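Local structure of 11R-lipoxygenase (Gersemia fruticosa, 3VF1) at residues R395-M400 against M429-L434. The protein probably catalyses the calcium-dependent dioxygenation of polyunsaturated fatty acids at a non-heme iron, as an 11R-lipoxygenase. Numbering follows the deposited sequence.
With FE2 (Fe (II) ion), chain E.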
loop_
_atom_site.group_PDB
_atom_site.type_symbol
_atom_site.label_atom_id
_atom_site.label_comp_id
_atom_site.label_asym_id
_atom_site.label_seq_id
_atom_site.Cartn_x
_atom_site.Cartn_y
_atom_site.Cartn_z
ATOM N N ARG A 395 1.628 7.585 -3.661
ATOM C CA ARG A 395 1.607 7.870 -2.230
ATOM C C ARG A 395 1.591 6.623 -1.343
ATOM O O ARG A 395 1.778 6.726 -0.130
ATOM C CB ARG A 395 0.427 8.786 -1.894
ATOM C CG ARG A 395 0.612 10.213 -2.386
ATOM C CD ARG A 395 -0.521 11.125 -1.938
ATOM N NE ARG A 395 -0.593 11.252 -0.484
ATOM C CZ ARG A 395 0.172 12.065 0.242
ATOM N NH1 ARG A 395 1.090 12.829 -0.337
ATOM N NH2 ARG A 395 0.024 12.108 1.559
ATOM N N CYS A 396 1.368 5.454 -1.934
ATOM C CA CYS A 396 1.450 4.202 -1.183
ATOM C C CYS A 396 2.610 3.339 -1.669
ATOM O O CYS A 396 3.568 3.104 -0.932
ATOM C CB CYS A 396 0.141 3.408 -1.272
ATOM S SG CYS A 396 -1.248 4.120 -0.361
ATOM N N HIS A 397 2.521 2.870 -2.908
ATOM C CA HIS A 397 3.520 1.953 -3.447
ATOM C C HIS A 397 4.918 2.574 -3.491
ATOM O O HIS A 397 5.843 2.071 -2.851
ATOM C CB HIS A 397 3.112 1.473 -4.845
ATOM C CG HIS A 397 2.043 0.424 -4.835
ATOM N ND1 HIS A 397 2.275 -0.877 -5.228
ATOM C CD2 HIS A 397 0.738 0.481 -4.478
ATOM C CE1 HIS A 397 1.159 -1.575 -5.116
ATOM N NE2 HIS A 397 0.212 -0.775 -4.662
ATOM N N LEU A 398 5.073 3.660 -4.239
ATOM C CA LEU A 398 6.395 4.230 -4.489
ATOM C C LEU A 398 6.989 4.954 -3.277
ATOM O O LEU A 398 8.191 4.872 -3.035
ATOM C CB LEU A 398 6.345 5.175 -5.693
ATOM C CG LEU A 398 5.885 4.535 -7.006
ATOM C CD1 LEU A 398 6.005 5.521 -8.157
ATOM C CD2 LEU A 398 6.672 3.267 -7.307
ATOM N N MET A 399 6.157 5.658 -2.518
ATOM C CA MET A 399 6.644 6.427 -1.373
ATOM C C MET A 399 7.081 5.537 -0.209
ATOM O O MET A 399 7.851 5.967 0.650
ATOM C CB MET A 399 5.577 7.418 -0.900
ATOM C CG MET A 399 5.475 8.676 -1.756
ATOM S SD MET A 399 6.913 9.758 -1.593
ATOM C CE MET A 399 6.689 10.397 0.067
ATOM N N MET A 400 6.599 4.299 -0.179
ATOM C CA MET A 400 6.929 3.388 0.914
ATOM C C MET A 400 8.096 2.460 0.584
ATOM O O MET A 400 8.713 1.898 1.487
ATOM C CB MET A 400 5.708 2.549 1.301
ATOM C CG MET A 400 4.623 3.315 2.041
ATOM S SD MET A 400 5.212 4.076 3.564
ATOM C CE MET A 400 5.400 5.779 3.046
ATOM N N MET A 429 8.815 -4.476 -2.685
ATOM C CA MET A 429 9.837 -4.397 -3.725
ATOM C C MET A 429 9.450 -5.232 -4.942
ATOM O O MET A 429 9.623 -4.801 -6.083
ATOM C CB MET A 429 11.197 -4.846 -3.189
ATOM C CG MET A 429 11.956 -3.754 -2.449
ATOM S SD MET A 429 13.568 -4.287 -1.830
ATOM C CE MET A 429 13.080 -5.453 -0.566
ATOM N N ALA A 430 8.922 -6.427 -4.696
ATOM C CA ALA A 430 8.493 -7.305 -5.779
ATOM C C ALA A 430 7.413 -6.649 -6.637
ATOM O O ALA A 430 7.552 -6.563 -7.858
ATOM C CB ALA A 430 7.991 -8.629 -5.219
ATOM N N ILE A 431 6.341 -6.185 -5.998
ATOM C CA ILE A 431 5.203 -5.628 -6.727
ATOM C C ILE A 431 5.561 -4.342 -7.472
ATOM O O ILE A 431 5.061 -4.099 -8.570
ATOM C CB ILE A 431 3.995 -5.356 -5.799
ATOM C CG1 ILE A 431 2.766 -4.964 -6.622
ATOM C CG2 ILE A 431 4.315 -4.256 -4.795
ATOM C CD1 ILE A 431 2.359 -5.993 -7.657
ATOM N N ASN A 432 6.423 -3.521 -6.880
ATOM C CA ASN A 432 6.825 -2.266 -7.509
ATOM C C ASN A 432 7.726 -2.489 -8.718
ATOM O O ASN A 432 7.687 -1.723 -9.678
ATOM C CB ASN A 432 7.528 -1.356 -6.503
ATOM C CG ASN A 432 6.557 -0.639 -5.593
ATOM O OD1 ASN A 432 5.374 -0.973 -5.539
ATOM N ND2 ASN A 432 7.053 0.357 -4.872
ATOM N N THR A 433 8.544 -3.535 -8.665
ATOM C CA THR A 433 9.399 -3.878 -9.793
ATOM C C THR A 433 8.528 -4.308 -10.964
ATOM O O THR A 433 8.794 -3.952 -12.110
ATOM C CB THR A 433 10.379 -5.012 -9.444
ATOM O OG1 THR A 433 11.250 -4.592 -8.385
ATOM C CG2 THR A 433 11.216 -5.385 -10.660
ATOM N N LEU A 434 7.484 -5.075 -10.664
ATOM C CA LEU A 434 6.515 -5.477 -11.672
ATOM C C LEU A 434 5.765 -4.250 -12.180
ATOM O O LEU A 434 5.548 -4.096 -13.383
ATOM C CB LEU A 434 5.525 -6.486 -11.090
ATOM C CG LEU A 434 4.471 -7.031 -12.057
ATOM C CD1 LEU A 434 5.115 -7.936 -13.096
ATOM C CD2 LEU A 434 3.378 -7.766 -11.302
HETATM FE FE FE2 E . -1.754 -1.641 -4.459
HETATM O O HOH W 1 -2.685 -2.852 -6.240
#
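The amide of Asn432 grips His397 twice, at its ring and at its backbone. Asn432 OD1 accepts a bond from His397 ND1 at 3.1 Å; the oxygen lies at the ring edge, 9° from the ring plane, and ring and amide are nearly coplanar. On the other branch, Asn432 ND2 donates to His397 O at 2.9 Å. That bond is nearly straight (162°) and leaves the amide in its own plane, but it comes down on the carbonyl from above rather than on a lone pair. ND2 is also hydrogen-bonded to Glu401 OE1, one turn beyond His397 on helix 369-410, so each polar atom of the amide has a partner. CB of His397 points toward helix 428-438, and with CG anti to the carbonyl carbon (chi1 -77°) the ring presents ND1 to Asn432, while His397 NE2 binds the iron at 2.2 Å. The site is that of the lipoxygenase fold, in which the long helix 369-410 supplies His392 and His397, helix 557-579 supplies His575 and Asn579, and the C-terminal carboxylate of Ile698 joins them, with a water 2.4 Å from the metal. Asn432 is thus a second-shell residue: it occupies the ND1 side of a first-shell ligand and, with the iron bond, helps to fix the ring's rotation. Shortened to an alanine, this position would probably leave His397 ND1, His397 O and Glu401 OE1 without their amide partner and hold the imidazole's orientation less firmly. Beside this grip, Ile431 sets CG2 obliquely against the ring, 4.0 Å from His397 ND1, and Leu398 brings CD2 to 3.8 Å from Asn432 ND2.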